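PDB 5NNL: inactive dihydroorotase-like domain from Chaetomium thermophilum, which is an inactive, dihydroorotase-like domain built on an alpha/beta barrel of the amidohydrolase type, with an added group of beta strands beside it. Local coordinates for residues R29-S34 / S40-M45; L98-N103 / A138-L143; S154-K159 / K163-G168; T248-G253 / I284-A289; V310-F315 / A320-V325. All blocks are in the same frame, centred on the assembly; numbering follows the deposited sequence.

Contact 1. Residues R29-S34 / S40-M45; sequences RVTQAS and SMIRIM
Val30, Thr31 and Ser34, on one face of helix 26-37, close over Ile42 of strand 39-44 in a buried helix-on-strand contact at the wall of the barrel. The two axes come within 9.6 Å and run roughly antiparallel, at 143°. Ile42 carries the meeting alone from its side. Its CG1 sits between the backbone N and the carbonyl carbon (chi1 63°), and the extended chain beyond it carries CD1 to the helix: there Ile42 CD1 meets Val30 CG1 and Thr31 CG2, each at 4.1 Å. The other branch, Ile42 CG2, lies 3.7 Å from Ser34 OG. This is the alternation expected of a (beta/alpha)8 barrel, in which a helix leads the chain back to the next parallel strand and packs on its outer face. A serine fits in this buried place because its hydroxyl is spent within the helix: Ser34 OG donates to Val30 O at 2.8 Å. That oxygen also takes Ser34 N, and the two donors come from opposite faces of its plane, the hydroxyl standing well out of it. Thr31 likewise offers only its methyl to Ile42, while its OG1 bonds to Gln28 O and Tyr71 N. Ile42 also packs on Phe74 of the adjacent strand.

Contact 2. Residues L98-N103 / A138-L143; sequences LFIPFN and ASILLL
Ile140 of helix 134-146 is the hub of this contact, reaching in between Ile100 of strand 98-100 and Phe102, two residues further on. All three are buried, and no hydrogen bond links the two segments. With CG1 anti to the backbone N (chi1 -167°) and the rest of the chain extended, the Ile140 side chain pushes its CD1 well clear of the helix. That methyl, Ile140 CD1, lands on Ile100, 4.1 Å from CD1 and 4.2 Å from CG2, so it rests against both branches of the partner, the two side chains meeting at a slant. Phe102 makes a different kind of approach. It turns the edge of its ring to the helix, with CE2 4.2 Å from Ile140 CB and that carbon near the ring plane, so the helix meets the ring by its rim. An isoleucine suits the central place: CB meets the aromatic edge and the ethyl arm reaches Ile100. Aliphatic and aromatic neighbours continue the same layer, Phe119 beside Ile140 and Val115 beside Phe102, both from helix 111-121, and Ile128 beside Ile100. The polar backbone is provided for as well, since Ile100 O accepts a hydrogen bond from Thr130 OG1. Helix 134-146 follows strand 128-130 in the chain and reaches across to the preceding strand, while helix 111-121 packs alongside; a parallel strand layer sheathed in this way by helices from outside is the hallmark of the alpha/beta barrel.

Contact 3. Residues S154-K159 / K163-G168; sequences SAVTTK and KLITLG
Lys163 N donates to Lys159 O at 3.0 Å, 154° at the hydrogen, a regular i to i+4 bond in the first turn of helix 159-170. The loop 154-159 runs directly into this helix, with Thr158 as its N-cap: the OG1 of Thr158 accepts from Asp161 N. On the outer side the two lysines run alongside each other and point the same way, Lys159 CG lying 4.2 Å from Lys163 CD. The stem of Lys159 is extended and that of Lys163 bends at its third torsion; NZ of Lys159 and NZ of Lys163 are 5.7 Å apart. The like charges are probably eased by Glu201, which forms a salt bridge with Lys159. On the inner side Val156 and Ile165 meet tip to tip, CG2 of the valine 3.8 Å from CD1 of the isoleucine. Ile165 CG1 stands anti to the carbonyl carbon (chi1 -70°) with CD1 extended beyond, which carries that methyl to the loop. Both are buried hydrophobic residues, and both also touch Cys177. Ile165, in the second turn of helix 159-170, thus packs back on the loop leaving strand 151-153, over strand 175-180 and next to helix 200-207, whose Asp202 accepts a bond from Lys159 N.

Contact 4. Residues T248-G253 / I284-A289; sequences TAVVDG and IELDRA
Leu286, at the corner where strand 281-291 bends, packs its side chain against Val250 and Val251 in the last turn of helix 242-251. Starting at CB, the chain leaves with CG anti to the backbone N (chi1 174°), which brings the branching carbon to the helix. Leu286 CG already rests on Val251 CG2 at 4.0 Å. The chain then forks: Leu286 CD1 stays on Val251 CG2, again at 4.0 Å, whereas CD2 turns aside and comes 4.3 Å from Val250 CG1. A leucine suits this place because its forked end can touch two neighbouring helix residues at once, and Leu247, one turn back, lies against it too. The corner is a type I beta turn from Glu285 to Arg288, set in the antiparallel strands beside the barrel, where strand 281-291 pairs with strand 3-11 on one edge and strand 305-315 on the other. Val251 CG2 is also the atom that meets the turn itself, 3.8 Å from Leu286 O and 3.9 Å from Asp287 OD1. Asp287 crosses the valine at a slant, and its charge is met elsewhere, OD2 forming a salt bridge with Arg2. Across the turn, Arg288 NH1 lies 3.5 Å from Glu285 OE2, with the carboxylate oxygen in the plane of the guanidinium at its edge, a salt bridge that straps the two ends together. The helix stops right after Val251 in a Schellman motif: Gly253 takes the positive phi of 78° that a residue without a side chain adopts easily, and Gly253 N bonds to Val250 O at 2.9 Å.

Contact 5. Residues V310-F315 / A320-V325; sequences VQRVTF and ACLDGV
With CG1 of Val313 anti to its backbone N (chi1 175°), Val313 CG2 is left beside that N and comes 4.1 Å from Cys321 CB. The two residues form an antiparallel hydrogen-bonded pair, and the paired backbones set Val313 CB 3.9 Å from Cys321 CB. Compact side chains suit this buried pair; nearby, Ala320 CB lies 4.2 Å from Phe315 CB. Val313 N bonds to Cys321 O at 3.2 Å. In return Val313 O takes Ala320 N at 2.7 Å and, weakly, Cys321 N, because a classic bulge at Ala320 and Cys321 sets two residues against one. On the other face Leu322 CD2 slants over Arg312 CG at 4.2 Å. A type I' turn from Leu322 to Val325 leads on from strand 318-322 to strand 325-326, its positive phi angles taken by Asp323 and Gly324. Asp323 N donates to Gln311 O at 3.0 Å from above the carbonyl plane, and Gly324 N reaches Val310 O at 2.9 Å in that carbonyl's own plane. The hairpin of strands 305-315 and 318-322 continues the strands beside the barrel: strand 305-315 pairs on its other edge with strand 281-291, where Gln311 and Arg312 bulge against Glu283, and Ile35 of helix 26-37 packs on Val313, Phe315 and Ala320.

Overall arrangement
From the N terminus the five contacts follow in series; none nests within or crosses another. Contact 1 closes a short helix-to-strand link early in the barrel. Contact 2 spans 34 residues, joining strand 98-100 to helix 134-146, and contact 3 closes the tight entry into helix 159-170; the two meet through Ala138 and Leu141 on Leu164. Across the chain's centre from contact 2 lies contact 1, yet Arg43 reaches Phe99. Contact 4 bridges 30 residues to tie helix 242-251 to the strands beside the barrel, and contact 5 closes their hairpin. Strands 281-291 and 305-315 are neighbours and join these last two, while Phe315 against Ser40 connects contact 5 back to contact 1.

Contact 1. Residues R29-S34 / S40-M45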
# COMPACT_ATOMS: atom_id res chain seq x y z
N ARG A 29 -12.11 -5.51 9.38
CA ARG A 29 -12.92 -4.58 8.59
C ARG A 29 -12.15 -4.08 7.38
O ARG A 29 -12.73 -3.87 6.31
CB ARG A 29 -13.39 -3.41 9.46
CG ARG A 29 -14.16 -2.37 8.67
CD ARG A 29 -15.24 -1.72 9.50
NE ARG A 29 -15.69 -0.46 8.90
CZ ARG A 29 -16.40 0.46 9.54
NH1 ARG A 29 -16.74 0.29 10.81
NH2 ARG A 29 -16.76 1.57 8.91
N VAL A 30 -10.83 -3.88 7.52
CA VAL A 30 -10.03 -3.45 6.37
C VAL A 30 -10.05 -4.51 5.29
O VAL A 30 -10.11 -4.20 4.09
CB VAL A 30 -8.60 -3.11 6.82
CG1 VAL A 30 -7.67 -2.92 5.61
CG2 VAL A 30 -8.60 -1.85 7.65
N THR A 31 -10.01 -5.79 5.67
CA THR A 31 -10.08 -6.85 4.68
C THR A 31 -11.46 -6.91 4.03
O THR A 31 -11.57 -7.35 2.88
CB THR A 31 -9.74 -8.21 5.31
OG1 THR A 31 -10.71 -8.55 6.31
CG2 THR A 31 -8.35 -8.17 5.92
N GLN A 32 -12.51 -6.48 4.74
CA GLN A 32 -13.84 -6.41 4.14
C GLN A 32 -13.87 -5.37 3.03
O GLN A 32 -14.25 -5.67 1.89
CB GLN A 32 -14.89 -6.05 5.19
CG GLN A 32 -15.08 -7.07 6.30
CD GLN A 32 -16.11 -6.61 7.33
OE1 GLN A 32 -16.95 -5.75 7.05
NE2 GLN A 32 -16.04 -7.18 8.53
N ALA A 33 -13.51 -4.13 3.36
CA ALA A 33 -13.51 -3.07 2.36
C ALA A 33 -12.53 -3.36 1.24
O ALA A 33 -12.74 -2.93 0.10
CB ALA A 33 -13.18 -1.73 3.03
N SER A 34 -11.44 -4.08 1.53
CA SER A 34 -10.48 -4.42 0.49
C SER A 34 -11.10 -5.37 -0.54
O SER A 34 -11.07 -5.09 -1.74
CB SER A 34 -9.23 -5.04 1.11
OG SER A 34 -8.47 -4.07 1.81
N SER A 40 -7.82 -8.80 -3.42
CA SER A 40 -7.83 -10.12 -2.79
C SER A 40 -6.56 -10.40 -2.00
O SER A 40 -6.45 -11.46 -1.38
CB SER A 40 -8.04 -11.21 -3.84
OG SER A 40 -6.98 -11.22 -4.79
N MET A 41 -5.59 -9.49 -2.03
CA MET A 41 -4.33 -9.64 -1.31
C MET A 41 -3.84 -8.27 -0.91
O MET A 41 -3.73 -7.38 -1.76
CB MET A 41 -3.28 -10.34 -2.17
CG MET A 41 -2.83 -11.70 -1.65
SD MET A 41 -1.88 -11.61 -0.12
CE MET A 41 -0.41 -12.51 -0.60
N ILE A 42 -3.54 -8.09 0.38
CA ILE A 42 -3.06 -6.81 0.89
C ILE A 42 -1.89 -7.05 1.83
O ILE A 42 -1.90 -8.00 2.62
CB ILE A 42 -4.18 -6.02 1.61
CG1 ILE A 42 -4.68 -6.78 2.84
CG2 ILE A 42 -5.32 -5.74 0.65
CD1 ILE A 42 -5.65 -5.98 3.71
N ARG A 43 -0.88 -6.19 1.74
CA ARG A 43 0.17 -6.12 2.74
C ARG A 43 -0.24 -5.10 3.79
O ARG A 43 -0.60 -3.97 3.46
CB ARG A 43 1.51 -5.75 2.12
CG ARG A 43 2.56 -5.32 3.14
CD ARG A 43 3.90 -4.97 2.52
NE ARG A 43 4.77 -4.36 3.52
CZ ARG A 43 4.66 -3.10 3.94
NH1 ARG A 43 3.74 -2.30 3.43
NH2 ARG A 43 5.49 -2.64 4.86
N ILE A 44 -0.17 -5.50 5.05
CA ILE A 44 -0.57 -4.65 6.16
C ILE A 44 0.61 -3.78 6.56
O ILE A 44 1.71 -4.28 6.83
CB ILE A 44 -1.07 -5.50 7.35
CG1 ILE A 44 -2.13 -6.51 6.88
CG2 ILE A 44 -1.62 -4.61 8.44
CD1 ILE A 44 -3.33 -5.88 6.21
N MET A 45 0.38 -2.47 6.60
CA MET A 45 1.43 -1.54 6.99
C MET A 45 1.79 -1.76 8.46
O MET A 45 0.92 -1.64 9.32
CB MET A 45 0.98 -0.10 6.77
CG MET A 45 0.65 0.22 5.31
SD MET A 45 0.12 1.92 5.06
CE MET A 45 1.63 2.80 5.44

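Contact 2. Residues L98-N103 / A138-L143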
# COMPACT_ATOMS: atom_id res chain seq x y z
N LEU A 98 10.21 -6.25 5.42
CA LEU A 98 10.75 -5.38 6.45
C LEU A 98 10.55 -3.93 6.04
O LEU A 98 10.95 -3.52 4.94
CB LEU A 98 12.24 -5.65 6.68
CG LEU A 98 12.98 -4.65 7.58
CD1 LEU A 98 12.36 -4.65 8.97
CD2 LEU A 98 14.46 -4.98 7.66
N PHE A 99 9.94 -3.15 6.92
CA PHE A 99 9.72 -1.72 6.70
C PHE A 99 10.75 -0.92 7.50
O PHE A 99 10.86 -1.08 8.72
CB PHE A 99 8.31 -1.32 7.11
CG PHE A 99 8.01 0.14 6.91
CD1 PHE A 99 8.07 0.70 5.64
CD2 PHE A 99 7.66 0.94 7.98
CE1 PHE A 99 7.80 2.04 5.45
CE2 PHE A 99 7.39 2.28 7.79
CZ PHE A 99 7.46 2.84 6.53
N ILE A 100 11.49 -0.07 6.80
CA ILE A 100 12.53 0.76 7.41
C ILE A 100 12.14 2.22 7.26
O ILE A 100 12.39 2.84 6.22
CB ILE A 100 13.91 0.49 6.78
CG1 ILE A 100 14.26 -0.99 6.88
CG2 ILE A 100 14.96 1.35 7.47
CD1 ILE A 100 15.59 -1.36 6.26
N PRO A 101 11.52 2.82 8.28
CA PRO A 101 11.38 4.27 8.31
C PRO A 101 12.56 4.90 9.04
O PRO A 101 13.16 4.31 9.94
CB PRO A 101 10.08 4.46 9.09
CG PRO A 101 10.11 3.33 10.11
CD PRO A 101 10.90 2.19 9.46
N PHE A 102 12.90 6.12 8.63
CA PHE A 102 14.05 6.80 9.22
C PHE A 102 13.69 7.65 10.43
O PHE A 102 14.59 8.08 11.16
CB PHE A 102 14.75 7.66 8.17
CG PHE A 102 15.78 6.91 7.38
CD1 PHE A 102 17.12 7.12 7.60
CD2 PHE A 102 15.40 6.00 6.41
CE1 PHE A 102 18.08 6.44 6.87
CE2 PHE A 102 16.34 5.31 5.67
CZ PHE A 102 17.69 5.53 5.91
N ASN A 103 12.40 7.90 10.68
CA ASN A 103 11.98 8.63 11.87
C ASN A 103 11.96 7.76 13.12
O ASN A 103 11.87 8.29 14.23
CB ASN A 103 10.60 9.26 11.64
CG ASN A 103 9.53 8.22 11.32
OD1 ASN A 103 9.85 7.07 11.01
ND2 ASN A 103 8.27 8.63 11.36
N ALA A 138 18.80 8.34 -0.47
CA ALA A 138 20.09 8.03 -1.09
C ALA A 138 20.92 7.11 -0.21
O ALA A 138 21.69 6.28 -0.72
CB ALA A 138 20.84 9.32 -1.41
N SER A 139 20.78 7.22 1.11
CA SER A 139 21.57 6.39 2.03
C SER A 139 21.15 4.93 1.94
O SER A 139 22.01 4.03 1.90
CB SER A 139 21.41 6.90 3.46
OG SER A 139 21.87 8.23 3.59
N ILE A 140 19.85 4.66 1.95
CA ILE A 140 19.39 3.28 1.88
C ILE A 140 19.56 2.72 0.47
O ILE A 140 19.76 1.51 0.31
CB ILE A 140 17.94 3.18 2.39
CG1 ILE A 140 17.56 1.72 2.64
CG2 ILE A 140 16.97 3.83 1.41
CD1 ILE A 140 16.35 1.56 3.54
N LEU A 141 19.52 3.57 -0.55
CA LEU A 141 19.81 3.10 -1.91
C LEU A 141 21.27 2.70 -2.06
O LEU A 141 21.59 1.77 -2.81
CB LEU A 141 19.45 4.18 -2.93
CG LEU A 141 17.96 4.50 -3.15
CD1 LEU A 141 17.81 5.55 -4.24
CD2 LEU A 141 17.17 3.24 -3.50
N LEU A 142 22.18 3.40 -1.37
CA LEU A 142 23.58 3.00 -1.39
C LEU A 142 23.75 1.62 -0.78
O LEU A 142 24.46 0.76 -1.32
CB LEU A 142 24.43 4.02 -0.65
CG LEU A 142 25.92 3.67 -0.56
CD1 LEU A 142 26.55 3.64 -1.94
CD2 LEU A 142 26.66 4.65 0.34
N LEU A 143 23.10 1.38 0.36
CA LEU A 143 23.23 0.09 1.04
C LEU A 143 22.69 -1.04 0.17
O LEU A 143 23.31 -2.10 0.05
CB LEU A 143 22.52 0.14 2.39
CG LEU A 143 23.15 1.11 3.40
CD1 LEU A 143 22.32 1.22 4.67
CD2 LEU A 143 24.57 0.70 3.74

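Contact 3. Residues S154-K159 / K163-G168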
# COMPACT_ATOMS: atom_id res chain seq x y z
N SER A 154 8.42 3.51 -0.98
CA SER A 154 6.98 3.62 -0.90
C SER A 154 6.54 5.08 -0.78
O SER A 154 7.27 5.92 -0.25
CB SER A 154 6.44 2.83 0.30
OG SER A 154 5.03 2.69 0.22
N ALA A 155 5.34 5.35 -1.27
CA ALA A 155 4.69 6.65 -1.16
C ALA A 155 5.61 7.77 -1.66
O ALA A 155 5.75 8.82 -1.03
CB ALA A 155 4.24 6.92 0.28
N VAL A 156 6.23 7.55 -2.81
CA VAL A 156 7.02 8.60 -3.43
C VAL A 156 6.10 9.77 -3.77
O VAL A 156 4.98 9.59 -4.27
CB VAL A 156 7.76 8.09 -4.68
CG1 VAL A 156 8.62 9.20 -5.28
CG2 VAL A 156 8.63 6.88 -4.32
N THR A 157 6.57 10.99 -3.48
CA THR A 157 5.76 12.19 -3.61
C THR A 157 6.44 13.34 -4.34
O THR A 157 5.74 14.21 -4.85
CB THR A 157 5.31 12.69 -2.23
OG1 THR A 157 4.78 11.60 -1.46
CG2 THR A 157 4.24 13.76 -2.36
N THR A 158 7.77 13.38 -4.41
CA THR A 158 8.47 14.55 -4.91
C THR A 158 9.16 14.28 -6.25
O THR A 158 9.54 13.15 -6.56
CB THR A 158 9.53 15.03 -3.91
OG1 THR A 158 10.54 14.03 -3.75
CG2 THR A 158 8.89 15.33 -2.56
N LYS A 159 9.31 15.36 -7.02
CA LYS A 159 10.11 15.33 -8.23
C LYS A 159 11.54 14.87 -7.93
O LYS A 159 12.10 14.03 -8.63
CB LYS A 159 10.12 16.72 -8.86
CG LYS A 159 10.99 16.88 -10.08
CD LYS A 159 10.93 18.31 -10.59
CE LYS A 159 11.49 18.44 -11.98
NZ LYS A 159 11.54 19.87 -12.42
N LYS A 163 13.20 11.34 -9.51
CA LYS A 163 14.32 11.47 -10.43
C LYS A 163 15.56 10.74 -9.93
O LYS A 163 16.32 10.19 -10.73
CB LYS A 163 14.64 12.94 -10.68
CG LYS A 163 13.60 13.64 -11.55
CD LYS A 163 14.12 14.96 -12.08
CE LYS A 163 15.17 14.76 -13.16
NZ LYS A 163 15.49 16.02 -13.88
N LEU A 164 15.78 10.72 -8.61
CA LEU A 164 16.87 9.93 -8.07
C LEU A 164 16.62 8.44 -8.29
O LEU A 164 17.54 7.69 -8.61
CB LEU A 164 17.05 10.23 -6.58
CG LEU A 164 18.10 9.39 -5.84
CD1 LEU A 164 19.49 9.63 -6.40
CD2 LEU A 164 18.06 9.70 -4.35
N ILE A 165 15.37 8.00 -8.14
CA ILE A 165 15.03 6.61 -8.40
C ILE A 165 15.24 6.28 -9.87
O ILE A 165 15.77 5.22 -10.22
CB ILE A 165 13.59 6.32 -7.93
CG1 ILE A 165 13.52 6.34 -6.40
CG2 ILE A 165 13.10 4.96 -8.45
CD1 ILE A 165 12.13 6.56 -5.85
N THR A 166 14.85 7.20 -10.76
CA THR A 166 15.11 7.02 -12.19
C THR A 166 16.59 6.79 -12.44
O THR A 166 16.97 5.88 -13.19
CB THR A 166 14.62 8.24 -12.97
OG1 THR A 166 13.21 8.43 -12.76
CG2 THR A 166 14.90 8.08 -14.46
N LEU A 167 17.44 7.61 -11.83
CA LEU A 167 18.88 7.47 -12.04
C LEU A 167 19.38 6.13 -11.51
O LEU A 167 20.18 5.45 -12.17
CB LEU A 167 19.62 8.63 -11.36
CG LEU A 167 21.13 8.69 -11.57
CD1 LEU A 167 21.48 8.88 -13.04
CD2 LEU A 167 21.74 9.80 -10.73
N GLY A 168 18.93 5.73 -10.32
CA GLY A 168 19.31 4.43 -9.81
C GLY A 168 18.93 3.30 -10.75
O GLY A 168 19.71 2.38 -10.98

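Contact 4. Residues T248-G253 / I284-A289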
# COMPACT_ATOMS: atom_id res chain seq x y z
N THR A 248 -11.11 6.25 -13.89
CA THR A 248 -11.55 7.52 -14.45
C THR A 248 -10.45 8.12 -15.32
O THR A 248 -10.73 8.70 -16.38
CB THR A 248 -11.95 8.47 -13.33
OG1 THR A 248 -12.98 7.87 -12.53
CG2 THR A 248 -12.46 9.80 -13.89
N ALA A 249 -9.19 7.98 -14.90
CA ALA A 249 -8.07 8.46 -15.71
C ALA A 249 -7.89 7.61 -16.97
O ALA A 249 -7.44 8.12 -18.00
CB ALA A 249 -6.79 8.47 -14.89
N VAL A 250 -8.21 6.31 -16.89
CA VAL A 250 -8.18 5.46 -18.08
C VAL A 250 -9.21 5.94 -19.09
O VAL A 250 -8.91 6.10 -20.28
CB VAL A 250 -8.44 3.99 -17.69
CG1 VAL A 250 -8.68 3.13 -18.94
CG2 VAL A 250 -7.27 3.42 -16.89
N VAL A 251 -10.44 6.18 -18.64
CA VAL A 251 -11.49 6.66 -19.52
C VAL A 251 -11.12 8.02 -20.10
O VAL A 251 -11.44 8.33 -21.25
CB VAL A 251 -12.83 6.70 -18.76
CG1 VAL A 251 -13.91 7.42 -19.57
CG2 VAL A 251 -13.28 5.29 -18.42
N ASP A 252 -10.43 8.85 -19.32
CA ASP A 252 -9.98 10.14 -19.81
C ASP A 252 -8.72 10.05 -20.67
O ASP A 252 -8.19 11.09 -21.08
CB ASP A 252 -9.72 11.10 -18.64
CG ASP A 252 -10.94 11.26 -17.75
OD1 ASP A 252 -12.05 10.94 -18.21
OD2 ASP A 252 -10.78 11.71 -16.59
N GLY A 253 -8.23 8.84 -20.94
CA GLY A 253 -7.08 8.67 -21.81
C GLY A 253 -5.74 8.98 -21.19
O GLY A 253 -4.75 9.10 -21.93
N ILE A 284 -15.29 -5.50 -13.76
CA ILE A 284 -15.43 -4.06 -13.61
C ILE A 284 -16.20 -3.51 -14.80
O ILE A 284 -15.86 -3.78 -15.96
CB ILE A 284 -14.05 -3.38 -13.50
CG1 ILE A 284 -13.40 -3.75 -12.16
CG2 ILE A 284 -14.17 -1.86 -13.60
CD1 ILE A 284 -11.93 -3.90 -12.25
N GLU A 285 -17.24 -2.73 -14.51
CA GLU A 285 -17.94 -1.93 -15.52
C GLU A 285 -17.18 -0.62 -15.62
O GLU A 285 -17.40 0.32 -14.86
CB GLU A 285 -19.40 -1.75 -15.14
CG GLU A 285 -20.19 -3.07 -15.20
CD GLU A 285 -21.42 -3.11 -14.31
OE1 GLU A 285 -22.42 -3.75 -14.71
OE2 GLU A 285 -21.40 -2.52 -13.20
N LEU A 286 -16.25 -0.57 -16.58
CA LEU A 286 -15.29 0.53 -16.66
C LEU A 286 -15.97 1.87 -16.94
O LEU A 286 -15.48 2.92 -16.51
CB LEU A 286 -14.26 0.22 -17.74
CG LEU A 286 -13.24 1.30 -18.09
CD1 LEU A 286 -12.42 1.69 -16.87
CD2 LEU A 286 -12.34 0.80 -19.21
N ASP A 287 -17.10 1.85 -17.65
CA ASP A 287 -17.77 3.07 -18.09
C ASP A 287 -18.92 3.49 -17.20
O ASP A 287 -19.48 4.58 -17.41
CB ASP A 287 -18.30 2.90 -19.52
CG ASP A 287 -17.27 3.24 -20.57
OD1 ASP A 287 -16.50 4.21 -20.37
OD2 ASP A 287 -17.24 2.55 -21.61
N ARG A 288 -19.30 2.68 -16.22
CA ARG A 288 -20.44 3.02 -15.39
C ARG A 288 -20.07 4.14 -14.43
O ARG A 288 -19.08 4.04 -13.69
CB ARG A 288 -20.92 1.80 -14.62
CG ARG A 288 -22.26 2.02 -13.94
CD ARG A 288 -22.75 0.78 -13.23
NE ARG A 288 -23.90 1.09 -12.38
CZ ARG A 288 -24.39 0.28 -11.45
NH1 ARG A 288 -23.84 -0.91 -11.22
NH2 ARG A 288 -25.44 0.66 -10.73
N ALA A 289 -20.85 5.22 -14.46
CA ALA A 289 -20.65 6.33 -13.54
C ALA A 289 -21.32 6.05 -12.20
O ALA A 289 -22.29 5.29 -12.12
CB ALA A 289 -21.19 7.63 -14.13

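Contact 5. Residues V310-F315 / A320-V325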
# COMPACT_ATOMS: atom_id res chain seq x y z
N VAL A 310 -17.18 -1.90 -9.44
CA VAL A 310 -16.76 -3.28 -9.19
C VAL A 310 -18.01 -4.15 -9.26
O VAL A 310 -18.75 -4.28 -8.29
CB VAL A 310 -16.04 -3.42 -7.85
CG1 VAL A 310 -15.61 -4.86 -7.62
CG2 VAL A 310 -14.84 -2.49 -7.79
N GLN A 311 -18.23 -4.78 -10.42
CA GLN A 311 -19.47 -5.52 -10.63
C GLN A 311 -19.48 -6.81 -9.82
O GLN A 311 -20.51 -7.17 -9.23
CB GLN A 311 -19.66 -5.82 -12.12
CG GLN A 311 -20.81 -6.77 -12.44
CD GLN A 311 -21.01 -6.97 -13.94
OE1 GLN A 311 -20.13 -6.66 -14.75
NE2 GLN A 311 -22.17 -7.50 -14.32
N ARG A 312 -18.36 -7.52 -9.77
CA ARG A 312 -18.31 -8.79 -9.06
C ARG A 312 -16.87 -9.11 -8.68
O ARG A 312 -15.96 -8.94 -9.49
CB ARG A 312 -18.89 -9.92 -9.93
CG ARG A 312 -18.92 -11.27 -9.23
CD ARG A 312 -19.24 -12.42 -10.18
NE ARG A 312 -18.33 -12.44 -11.32
CZ ARG A 312 -17.97 -13.54 -11.99
NH1 ARG A 312 -18.41 -14.74 -11.62
NH2 ARG A 312 -17.14 -13.43 -13.02
N VAL A 313 -16.69 -9.58 -7.45
CA VAL A 313 -15.41 -10.09 -6.98
C VAL A 313 -15.65 -11.51 -6.47
O VAL A 313 -16.52 -11.73 -5.63
CB VAL A 313 -14.81 -9.21 -5.87
CG1 VAL A 313 -13.53 -9.83 -5.29
CG2 VAL A 313 -14.54 -7.81 -6.40
N THR A 314 -14.87 -12.45 -6.98
CA THR A 314 -14.87 -13.81 -6.47
C THR A 314 -13.62 -14.02 -5.62
O THR A 314 -12.57 -13.43 -5.86
CB THR A 314 -14.92 -14.85 -7.60
OG1 THR A 314 -13.75 -14.74 -8.43
CG2 THR A 314 -16.17 -14.65 -8.45
N PHE A 315 -13.76 -14.85 -4.59
CA PHE A 315 -12.66 -15.12 -3.68
C PHE A 315 -12.94 -16.45 -3.00
O PHE A 315 -13.99 -16.62 -2.39
CB PHE A 315 -12.52 -14.00 -2.65
CG PHE A 315 -11.42 -14.23 -1.65
CD1 PHE A 315 -10.09 -14.14 -2.04
CD2 PHE A 315 -11.71 -14.53 -0.33
CE1 PHE A 315 -9.08 -14.36 -1.12
CE2 PHE A 315 -10.70 -14.74 0.58
CZ PHE A 315 -9.38 -14.65 0.19
N ALA A 320 -17.71 -12.54 -3.34
CA ALA A 320 -17.42 -11.68 -2.20
C ALA A 320 -17.97 -10.27 -2.35
O ALA A 320 -17.95 -9.52 -1.37
CB ALA A 320 -15.90 -11.62 -1.97
N CYS A 321 -18.44 -9.90 -3.53
CA CYS A 321 -18.93 -8.54 -3.74
C CYS A 321 -19.78 -8.48 -5.00
O CYS A 321 -19.49 -9.15 -5.99
CB CYS A 321 -17.76 -7.55 -3.86
SG CYS A 321 -18.29 -5.87 -4.21
N LEU A 322 -20.83 -7.66 -4.95
CA LEU A 322 -21.67 -7.38 -6.10
C LEU A 322 -21.95 -5.89 -6.15
O LEU A 322 -22.51 -5.33 -5.20
CB LEU A 322 -22.99 -8.16 -6.03
CG LEU A 322 -22.93 -9.68 -6.13
CD1 LEU A 322 -24.29 -10.29 -5.74
CD2 LEU A 322 -22.53 -10.10 -7.53
N ASP A 323 -21.58 -5.24 -7.26
CA ASP A 323 -21.78 -3.80 -7.43
C ASP A 323 -21.18 -3.03 -6.25
O ASP A 323 -21.79 -2.11 -5.71
CB ASP A 323 -23.26 -3.47 -7.60
CG ASP A 323 -23.86 -4.13 -8.82
OD1 ASP A 323 -23.11 -4.40 -9.78
OD2 ASP A 323 -25.09 -4.36 -8.84
N GLY A 324 -19.97 -3.42 -5.86
CA GLY A 324 -19.29 -2.77 -4.76
C GLY A 324 -19.84 -3.08 -3.38
O GLY A 324 -19.37 -2.49 -2.40
N VAL A 325 -20.81 -3.98 -3.27
CA VAL A 325 -21.47 -4.28 -2.00
C VAL A 325 -20.87 -5.57 -1.44
O VAL A 325 -21.06 -6.66 -2.00
CB VAL A 325 -22.98 -4.41 -2.18
CG1 VAL A 325 -23.64 -4.79 -0.86
CG2 VAL A 325 -23.56 -3.10 -2.72